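Local coordinates for protein DNA polymerase III subunit delta (Bacillus subtilis, PDB 3ZH9) that probably serves as the wrench of the bacterial clamp loader, opening the dimeric beta sliding clamp so that it can be loaded onto primed DNA, at residues F186-K191 with M209-S214; Q190-F195 with E200-D205; E309-M314 with E330-Q335. All coordinates share one frame; numbering follows the deposited sequence.

Contact 1: F186-K191 with M209-S214. With SO4 (sulfate ion), chain H; SO4 (sulfate ion), chain M.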
loop_
_atom_site.group_PDB
_atom_site.type_symbol
_atom_site.label_atom_id
_atom_site.label_comp_id
_atom_site.label_asym_id
_atom_site.label_seq_id
_atom_site.Cartn_x
_atom_site.Cartn_y
_atom_site.Cartn_z
ATOM N N PHE A 186 7.613 5.809 -3.884
ATOM C CA PHE A 186 8.092 5.429 -5.200
ATOM C C PHE A 186 7.992 6.631 -6.130
ATOM O O PHE A 186 8.937 7.003 -6.817
ATOM C CB PHE A 186 7.272 4.246 -5.757
ATOM C CG PHE A 186 7.712 3.809 -7.120
ATOM C CD1 PHE A 186 7.285 4.486 -8.253
ATOM C CD2 PHE A 186 8.572 2.728 -7.272
ATOM C CE1 PHE A 186 7.701 4.077 -9.534
ATOM C CE2 PHE A 186 9.001 2.319 -8.535
ATOM C CZ PHE A 186 8.566 2.992 -9.672
ATOM N N GLN A 187 6.827 7.244 -6.137
ATOM C CA GLN A 187 6.614 8.439 -6.919
ATOM C C GLN A 187 7.622 9.564 -6.605
ATOM O O GLN A 187 8.213 10.149 -7.515
ATOM C CB GLN A 187 5.177 8.911 -6.730
ATOM C CG GLN A 187 4.884 10.262 -7.357
ATOM C CD GLN A 187 3.433 10.680 -7.187
ATOM O OE1 GLN A 187 2.579 9.870 -6.812
ATOM N NE2 GLN A 187 3.149 11.948 -7.461
ATOM N N GLU A 188 7.820 9.871 -5.329
ATOM C CA GLU A 188 8.690 10.982 -4.954
ATOM C C GLU A 188 10.161 10.657 -5.223
ATOM O O GLU A 188 10.930 11.534 -5.613
ATOM C CB GLU A 188 8.487 11.380 -3.481
ATOM C CG GLU A 188 7.077 11.839 -3.139
ATOM C CD GLU A 188 6.592 13.040 -3.979
ATOM O OE1 GLU A 188 7.423 13.800 -4.515
ATOM O OE2 GLU A 188 5.365 13.223 -4.098
ATOM N N ILE A 189 10.559 9.408 -4.996
ATOM C CA ILE A 189 11.919 8.991 -5.344
ATOM C C ILE A 189 12.189 9.164 -6.856
ATOM O O ILE A 189 13.228 9.680 -7.247
ATOM C CB ILE A 189 12.228 7.545 -4.880
ATOM C CG1 ILE A 189 12.450 7.501 -3.357
ATOM C CG2 ILE A 189 13.435 6.987 -5.631
ATOM C CD1 ILE A 189 13.688 8.260 -2.860
ATOM N N GLN A 190 11.244 8.776 -7.705
ATOM C CA GLN A 190 11.417 8.982 -9.156
ATOM C C GLN A 190 11.540 10.462 -9.517
ATOM O O GLN A 190 12.324 10.852 -10.399
ATOM C CB GLN A 190 10.254 8.372 -9.948
ATOM C CG GLN A 190 10.110 6.838 -9.818
ATOM C CD GLN A 190 11.339 6.053 -10.282
ATOM O OE1 GLN A 190 12.219 6.575 -10.977
ATOM N NE2 GLN A 190 11.394 4.785 -9.903
ATOM N N LYS A 191 10.735 11.285 -8.861
ATOM C CA LYS A 191 10.800 12.723 -9.087
ATOM C C LYS A 191 12.133 13.258 -8.615
ATOM O O LYS A 191 12.735 14.104 -9.277
ATOM C CB LYS A 191 9.671 13.441 -8.351
ATOM C CG LYS A 191 8.328 13.384 -9.070
ATOM C CD LYS A 191 7.181 13.753 -8.115
ATOM C CE LYS A 191 7.354 15.171 -7.598
ATOM N NZ LYS A 191 6.396 15.484 -6.492
ATOM N N MET A 209 12.905 20.576 -0.324
ATOM C CA MET A 209 12.492 21.606 -1.271
ATOM C C MET A 209 11.473 21.051 -2.258
ATOM O O MET A 209 10.532 21.741 -2.644
ATOM C CB MET A 209 13.678 22.269 -1.980
ATOM C CG MET A 209 14.388 21.424 -3.008
ATOM S SD MET A 209 15.776 22.343 -3.783
ATOM C CE MET A 209 16.912 22.432 -2.405
ATOM N N LEU A 210 11.633 19.792 -2.634
ATOM C CA LEU A 210 10.804 19.270 -3.715
ATOM C C LEU A 210 9.511 18.597 -3.235
ATOM O O LEU A 210 8.491 18.684 -3.908
ATOM C CB LEU A 210 11.609 18.321 -4.604
ATOM C CG LEU A 210 10.933 17.941 -5.930
ATOM C CD1 LEU A 210 10.869 19.138 -6.908
ATOM C CD2 LEU A 210 11.653 16.764 -6.568
ATOM N N VAL A 211 9.545 17.960 -2.064
ATOM C CA VAL A 211 8.470 17.038 -1.669
ATOM C C VAL A 211 7.527 17.689 -0.680
ATOM O O VAL A 211 7.939 18.050 0.431
ATOM C CB VAL A 211 9.016 15.748 -1.031
ATOM C CG1 VAL A 211 7.873 14.833 -0.567
ATOM C CG2 VAL A 211 9.934 14.998 -1.982
ATOM N N ALA A 212 6.266 17.858 -1.083
ATOM C CA ALA A 212 5.287 18.518 -0.223
ATOM C C ALA A 212 4.741 17.559 0.840
ATOM O O ALA A 212 4.406 16.408 0.548
ATOM C CB ALA A 212 4.137 19.095 -1.049
ATOM N N ARG A 213 4.640 18.044 2.070
ATOM C CA ARG A 213 4.008 17.279 3.141
ATOM C C ARG A 213 2.587 16.949 2.721
ATOM O O ARG A 213 1.826 17.835 2.342
ATOM C CB ARG A 213 4.020 18.094 4.421
ATOM C CG ARG A 213 3.774 17.287 5.676
ATOM C CD ARG A 213 3.942 18.162 6.922
ATOM N NE ARG A 213 5.343 18.536 7.106
ATOM C CZ ARG A 213 6.153 18.013 8.026
ATOM N NH1 ARG A 213 5.709 17.093 8.880
ATOM N NH2 ARG A 213 7.412 18.419 8.100
ATOM N N SER A 214 2.232 15.670 2.751
ATOM C CA SER A 214 0.900 15.254 2.310
ATOM C C SER A 214 -0.216 15.833 3.205
ATOM O O SER A 214 0.004 16.148 4.383
ATOM C CB SER A 214 0.792 13.724 2.249
ATOM O OG SER A 214 0.658 13.178 3.549
HETATM S S SO4 H . 5.605 21.627 2.322
HETATM O O1 SO4 H . 6.918 22.076 1.837
HETATM O O2 SO4 H . 5.756 20.290 2.884
HETATM O O3 SO4 H . 4.632 21.576 1.228
HETATM O O4 SO4 H . 5.148 22.561 3.355
HETATM S S SO4 M . 9.908 20.419 5.739
HETATM O O1 SO4 M . 10.143 19.318 4.786
HETATM O O2 SO4 M . 9.288 19.900 6.960
HETATM O O3 SO4 M . 9.017 21.424 5.154
HETATM O O4 SO4 M . 11.178 21.069 6.065
HETATM O O HOH W 1 5.191 16.353 -3.585
HETATM O O HOH W 2 7.065 18.044 -5.989
#
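With CG anti to its own carbonyl carbon (chi1 -61°) and a second bend at chi2 (-58°), the Glu188 side chain lays its flank across Val211. Both methyls of Val211 are met: Glu188 CG lies 4.0 Å from Val211 CG1, and Glu188 OE1 3.8 Å from Val211 CG2. The bend also leaves the carboxylate within reach of Lys191, one turn further on, whose NZ forms a salt bridge 2.8 Å long to the syn lone pair of Glu188 OE1.

No direct hydrogen bond joins the two segments; water does that work. One water accepts a hydrogen bond from Lys191 NZ at 2.7 Å and donates one to Leu210 O at 2.6 Å. A second donates to Glu188 OE2 and accepts from Ala212 N at 3.1 Å. Beside these bridges, Leu210 CD2 packs 3.9 Å from Lys191 O.

The site lies in the small helical domain that comes after the five-stranded parallel sheet in the chain, an arrangement consistent with an AAA+ lid. Here helix 204-210 ends, Val211 is the first residue to leave helical geometry, and the chain runs extended to Ser214, whose OG caps Gln217 N of helix 215-227. Leu174 and Leu177 of helix 168-177 also pack on Val211. Along the extended run Arg213 N donates to O2 of the chain H sulfate at 2.6 Å, nearly straight, while Arg213 NH2 holds O2 of the chain M sulfate at the guanidinium edge; both ions probably come from the crystallisation liquor.

Contact 2: Q190-F195 with E200-D205; sequences QKLCTF and EEITLD. With SO4 (sulfate ion), chain C.
Leu192 on the last turns of helix 182-195 and Ile202 on a short extended run bring their CA atoms to 6.8 Å, and side chains alone bridge the gap. Ile202 supplies most of the contact. Its CG1 stands anti to the carbonyl carbon (chi1 -59°) and the chain extends from there, placing CD1 against the helix, 3.7 Å from Leu192 CB. The same methyl comes 4.1 Å from Cys193 SG, so it lies against two consecutive helical residues. The other branch, Ile202 CG2, faces the fork of the leucine, about equally far from CD1 and CD2 of Leu192. The two side chains cross at about a right angle, and all three residues are buried.

Within the helix, Gln190 O accepts from both Thr194 N and Thr194 OG1, each at 3.2 Å, the two donors arriving from opposite faces of its plane. At the start of the extended run a sulfate, probably from the crystallisation liquor, takes Glu200 N on O1 at 2.9 Å and Glu201 N on O3 at 2.7 Å.

Ile202 also packs on Ile166, and the backbones of Glu200 and Ile202 bond to Thr165. Thr203 then caps helix 204-210 through Asp206 N. The bonds to Thr165 join 201-202 to 165-166 as a short, weakly bonded parallel pair, set against the helices of a small domain that resembles the lid of AAA+ proteins.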
loop_
_atom_site.group_PDB
_atom_site.type_symbol
_atom_site.label_atom_id
_atom_site.label_comp_id
_atom_site.label_asym_id
_atom_site.label_seq_id
_atom_site.Cartn_x
_atom_site.Cartn_y
_atom_site.Cartn_z
ATOM N N GLN A 190 11.244 8.776 -7.705
ATOM C CA GLN A 190 11.417 8.982 -9.156
ATOM C C GLN A 190 11.540 10.462 -9.517
ATOM O O GLN A 190 12.324 10.852 -10.399
ATOM C CB GLN A 190 10.254 8.372 -9.948
ATOM C CG GLN A 190 10.110 6.838 -9.818
ATOM C CD GLN A 190 11.339 6.053 -10.282
ATOM O OE1 GLN A 190 12.219 6.575 -10.977
ATOM N NE2 GLN A 190 11.394 4.785 -9.903
ATOM N N LYS A 191 10.735 11.285 -8.861
ATOM C CA LYS A 191 10.800 12.723 -9.087
ATOM C C LYS A 191 12.133 13.258 -8.615
ATOM O O LYS A 191 12.735 14.104 -9.277
ATOM C CB LYS A 191 9.671 13.441 -8.351
ATOM C CG LYS A 191 8.328 13.384 -9.070
ATOM C CD LYS A 191 7.181 13.753 -8.115
ATOM C CE LYS A 191 7.354 15.171 -7.598
ATOM N NZ LYS A 191 6.396 15.484 -6.492
ATOM N N LEU A 192 12.600 12.757 -7.473
ATOM C CA LEU A 192 13.860 13.242 -6.904
ATOM C C LEU A 192 15.043 12.830 -7.768
ATOM O O LEU A 192 15.952 13.620 -7.964
ATOM C CB LEU A 192 14.048 12.786 -5.452
ATOM C CG LEU A 192 13.165 13.500 -4.400
ATOM C CD1 LEU A 192 12.940 12.662 -3.120
ATOM C CD2 LEU A 192 13.773 14.878 -4.051
ATOM N N CYS A 193 15.031 11.598 -8.275
ATOM C CA CYS A 193 16.129 11.123 -9.109
ATOM C C CYS A 193 16.271 11.976 -10.357
ATOM O O CYS A 193 17.377 12.293 -10.749
ATOM C CB CYS A 193 15.956 9.644 -9.478
ATOM S SG CYS A 193 16.146 8.533 -8.067
ATOM N N THR A 194 15.144 12.358 -10.960
ATOM C CA THR A 194 15.132 13.257 -12.116
ATOM C C THR A 194 15.617 14.641 -11.720
ATOM O O THR A 194 16.491 15.217 -12.369
ATOM C CB THR A 194 13.720 13.376 -12.723
ATOM O OG1 THR A 194 13.290 12.090 -13.180
ATOM C CG2 THR A 194 13.706 14.366 -13.908
ATOM N N PHE A 195 15.066 15.154 -10.628
ATOM C CA PHE A 195 15.367 16.504 -10.131
ATOM C C PHE A 195 16.857 16.781 -9.955
ATOM O O PHE A 195 17.333 17.841 -10.340
ATOM C CB PHE A 195 14.649 16.759 -8.799
ATOM C CG PHE A 195 14.860 18.155 -8.258
ATOM C CD1 PHE A 195 14.289 19.245 -8.885
ATOM C CD2 PHE A 195 15.629 18.376 -7.129
ATOM C CE1 PHE A 195 14.478 20.520 -8.398
ATOM C CE2 PHE A 195 15.822 19.663 -6.642
ATOM C CZ PHE A 195 15.250 20.723 -7.275
ATOM N N GLU A 200 24.542 12.468 -7.879
ATOM C CA GLU A 200 24.262 11.094 -7.491
ATOM C C GLU A 200 23.389 10.967 -6.241
ATOM O O GLU A 200 22.577 10.039 -6.127
ATOM C CB GLU A 200 25.559 10.316 -7.278
ATOM C CG GLU A 200 25.315 8.894 -6.809
ATOM C CD GLU A 200 26.582 8.080 -6.749
ATOM O OE1 GLU A 200 27.641 8.606 -7.160
ATOM O OE2 GLU A 200 26.516 6.915 -6.301
ATOM N N GLU A 201 23.558 11.895 -5.307
ATOM C CA GLU A 201 22.911 11.768 -4.010
ATOM C C GLU A 201 21.710 12.687 -3.823
ATOM O O GLU A 201 21.810 13.903 -3.989
ATOM C CB GLU A 201 23.906 12.004 -2.875
ATOM C CG GLU A 201 23.272 11.828 -1.504
ATOM C CD GLU A 201 24.195 12.209 -0.357
ATOM O OE1 GLU A 201 25.408 12.389 -0.599
ATOM O OE2 GLU A 201 23.706 12.325 0.789
ATOM N N ILE A 202 20.571 12.097 -3.475
ATOM C CA ILE A 202 19.429 12.873 -3.012
ATOM C C ILE A 202 19.731 13.346 -1.579
ATOM O O ILE A 202 19.839 12.528 -0.659
ATOM C CB ILE A 202 18.137 12.021 -3.027
ATOM C CG1 ILE A 202 17.846 11.493 -4.443
ATOM C CG2 ILE A 202 16.944 12.800 -2.454
ATOM C CD1 ILE A 202 16.766 10.407 -4.450
ATOM N N THR A 203 19.890 14.657 -1.407
ATOM C CA THR A 203 20.135 15.244 -0.092
ATOM C C THR A 203 18.830 15.511 0.665
ATOM O O THR A 203 17.746 15.474 0.079
ATOM C CB THR A 203 20.915 16.571 -0.190
ATOM O OG1 THR A 203 20.086 17.587 -0.770
ATOM C CG2 THR A 203 22.196 16.409 -1.022
ATOM N N LEU A 204 18.945 15.762 1.966
ATOM C CA LEU A 204 17.806 16.138 2.789
ATOM C C LEU A 204 17.222 17.443 2.254
ATOM O O LEU A 204 16.015 17.614 2.201
ATOM C CB LEU A 204 18.225 16.324 4.247
ATOM C CG LEU A 204 17.108 16.785 5.196
ATOM C CD1 LEU A 204 16.040 15.707 5.306
ATOM C CD2 LEU A 204 17.645 17.144 6.575
ATOM N N ASP A 205 18.087 18.367 1.859
ATOM C CA ASP A 205 17.622 19.610 1.250
ATOM C C ASP A 205 16.787 19.373 -0.019
ATOM O O ASP A 205 15.783 20.046 -0.225
ATOM C CB ASP A 205 18.800 20.540 0.934
ATOM C CG ASP A 205 19.313 21.294 2.160
ATOM O OD1 ASP A 205 18.564 21.464 3.151
ATOM O OD2 ASP A 205 20.476 21.742 2.115
HETATM S S SO4 C . 26.950 14.076 -5.898
HETATM O O1 SO4 C . 27.102 13.753 -7.317
HETATM O O2 SO4 C . 28.152 13.709 -5.151
HETATM O O3 SO4 C . 25.811 13.338 -5.365
HETATM O O4 SO4 C . 26.730 15.511 -5.735
#

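Contact 3: E309-M314 with E330-Q335; sequences EQLAVM and ELFLLQ
The ring of Phe332 fills the space between the two helices and is met by three residues of 309-314. Leu311 covers one face: its CD2 stands 3.9 Å from the centroid of the Phe332 ring, 21° off the ring normal, in a CH-pi contact displaced toward the rim, and comes within 3.6 Å of Phe332 CZ. Gln310 approaches at the edge instead, its OE1 near the ring plane and 3.5 Å from Phe332 CE1; amide and ring stand almost perpendicular. An amide oxygen facing aromatic C-H groups is consistent with a weak electrostatic attraction. The Met314 methyl comes at the ring obliquely from the CB end, but it is modelled too close to Phe332 CB for its exact position to be trusted.

The ring gets there because Phe332 CG is anti to the backbone N (chi1 171°), which sends it out across the gap. Gln310, Leu311 and Met314, spaced one and three residues apart, line the face of their helix that receives it. Replacing Phe332 by an alanine would probably open a gap between the helices and leave Leu311 CD2 without the ring face it packs on.

Helices 301-319 and 325-338 run antiparallel here, their local axes 171° apart and 11.4 Å from each other at closest approach, a separation filled by Phe332 from one side and Gln310, Leu311 and Met314 from the other. This hairpin belongs to the C-terminal helical domain, which in clamp-loader subunits forms the collar. Leu311 also packs on Met252, Ile255 and Phe259 of helix 248-269, and Met314 on Met252, so this helix borders the same interface; Glu330 and Leu333 of the second helix touch Phe238 of helix 231-243.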
loop_
_atom_site.group_PDB
_atom_site.type_symbol
_atom_site.label_atom_id
_atom_site.label_comp_id
_atom_site.label_asym_id
_atom_site.label_seq_id
_atom_site.Cartn_x
_atom_site.Cartn_y
_atom_site.Cartn_z
ATOM N N GLU A 309 -18.715 12.328 17.358
ATOM C CA GLU A 309 -20.075 12.816 17.171
ATOM C C GLU A 309 -20.088 14.297 16.755
ATOM O O GLU A 309 -20.832 14.682 15.866
ATOM C CB GLU A 309 -20.929 12.571 18.425
ATOM C CG GLU A 309 -22.337 13.194 18.369
ATOM C CD GLU A 309 -23.201 12.655 17.232
ATOM O OE1 GLU A 309 -22.800 11.671 16.580
ATOM O OE2 GLU A 309 -24.293 13.213 16.993
ATOM N N GLN A 310 -19.252 15.119 17.386
ATOM C CA GLN A 310 -19.089 16.503 16.950
ATOM C C GLN A 310 -18.791 16.577 15.454
ATOM O O GLN A 310 -19.328 17.432 14.741
ATOM C CB GLN A 310 -17.958 17.189 17.724
ATOM C CG GLN A 310 -18.309 17.549 19.153
ATOM C CD GLN A 310 -17.109 18.077 19.930
ATOM O OE1 GLN A 310 -15.972 17.945 19.495
ATOM N NE2 GLN A 310 -17.366 18.678 21.085
ATOM N N LEU A 311 -17.935 15.685 14.970
ATOM C CA LEU A 311 -17.596 15.706 13.550
ATOM C C LEU A 311 -18.737 15.251 12.645
ATOM O O LEU A 311 -18.873 15.755 11.540
ATOM C CB LEU A 311 -16.319 14.921 13.257
ATOM C CG LEU A 311 -15.035 15.577 13.782
ATOM C CD1 LEU A 311 -13.897 14.547 13.899
ATOM C CD2 LEU A 311 -14.622 16.763 12.907
ATOM N N ALA A 312 -19.557 14.307 13.106
ATOM C CA ALA A 312 -20.709 13.868 12.313
ATOM C C ALA A 312 -21.719 15.000 12.216
ATOM O O ALA A 312 -22.315 15.230 11.163
ATOM C CB ALA A 312 -21.366 12.624 12.926
ATOM N N VAL A 313 -21.912 15.707 13.323
ATOM C CA VAL A 313 -22.792 16.862 13.317
ATOM C C VAL A 313 -22.267 17.905 12.338
ATOM O O VAL A 313 -23.030 18.455 11.546
ATOM C CB VAL A 313 -22.969 17.492 14.721
ATOM C CG1 VAL A 313 -23.756 18.806 14.607
ATOM C CG2 VAL A 313 -23.698 16.529 15.659
ATOM N N MET A 314 -20.963 18.165 12.373
ATOM C CA MET A 314 -20.388 19.170 11.479
ATOM C C MET A 314 -20.565 18.769 10.022
ATOM O O MET A 314 -20.829 19.608 9.155
ATOM C CB MET A 314 -18.909 19.381 11.780
ATOM C CG MET A 314 -18.263 20.430 10.884
ATOM S SD MET A 314 -16.492 20.516 11.197
ATOM C CE MET A 314 -16.516 20.908 12.942
ATOM N N GLU A 330 -13.357 26.199 12.473
ATOM C CA GLU A 330 -12.637 27.023 13.438
ATOM C C GLU A 330 -13.150 26.771 14.855
ATOM O O GLU A 330 -12.364 26.551 15.770
ATOM C CB GLU A 330 -12.780 28.516 13.097
ATOM C CG GLU A 330 -11.809 29.032 12.038
ATOM C CD GLU A 330 -12.106 30.475 11.627
ATOM O OE1 GLU A 330 -13.130 31.028 12.088
ATOM O OE2 GLU A 330 -11.316 31.046 10.838
ATOM N N LEU A 331 -14.470 26.827 15.027
ATOM C CA LEU A 331 -15.103 26.571 16.323
ATOM C C LEU A 331 -14.734 25.197 16.884
ATOM O O LEU A 331 -14.298 25.086 18.032
ATOM C CB LEU A 331 -16.624 26.707 16.208
ATOM C CG LEU A 331 -17.114 28.114 15.870
ATOM C CD1 LEU A 331 -18.595 28.112 15.520
ATOM C CD2 LEU A 331 -16.817 29.083 17.013
ATOM N N PHE A 332 -14.904 24.159 16.067
ATOM C CA PHE A 332 -14.508 22.799 16.438
ATOM C C PHE A 332 -13.066 22.729 16.955
ATOM O O PHE A 332 -12.801 22.214 18.048
ATOM C CB PHE A 332 -14.673 21.856 15.246
ATOM C CG PHE A 332 -14.089 20.477 15.474
ATOM C CD1 PHE A 332 -14.733 19.559 16.301
ATOM C CD2 PHE A 332 -12.895 20.106 14.867
ATOM C CE1 PHE A 332 -14.186 18.298 16.525
ATOM C CE2 PHE A 332 -12.344 18.839 15.079
ATOM C CZ PHE A 332 -12.992 17.935 15.906
ATOM N N LEU A 333 -12.134 23.253 16.165
ATOM C CA LEU A 333 -10.732 23.181 16.527
ATOM C C LEU A 333 -10.454 23.991 17.798
ATOM O O LEU A 333 -9.637 23.594 18.634
ATOM C CB LEU A 333 -9.848 23.646 15.359
ATOM C CG LEU A 333 -9.921 22.766 14.099
ATOM C CD1 LEU A 333 -9.128 23.354 12.938
ATOM C CD2 LEU A 333 -9.444 21.344 14.385
ATOM N N LEU A 334 -11.137 25.124 17.943
ATOM C CA LEU A 334 -11.011 25.932 19.154
ATOM C C LEU A 334 -11.546 25.185 20.385
ATOM O O LEU A 334 -10.874 25.124 21.412
ATOM C CB LEU A 334 -11.692 27.300 18.988
ATOM C CG LEU A 334 -10.990 28.242 18.002
ATOM C CD1 LEU A 334 -11.734 29.560 17.869
ATOM C CD2 LEU A 334 -9.531 28.479 18.400
ATOM N N GLN A 335 -12.741 24.612 20.279
ATOM C CA GLN A 335 -13.243 23.727 21.333
ATOM C C GLN A 335 -12.168 22.711 21.750
ATOM O O GLN A 335 -11.843 22.599 22.930
ATOM C CB GLN A 335 -14.514 23.002 20.884
#

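Contacts 1 and 2 are parts of one small helical domain: their centres lie 9 Å apart, both start from helix 182-195, and they share Gln190 and Lys191. Their apolar surfaces merge, with Leu210 CD2 of contact 1 lying 3.7 Å from Phe195 CB and 3.8 Å from Leu192 CD2 of contact 2. Contact 3 is separate. It comes later in the chain, in the C-terminal helical domain, with its centre about 32 Å from that of contact 1 and about 40 Å from that of contact 2. The extended run ending contact 1 leads into helix 215-227, so it joins the two regions along the chain.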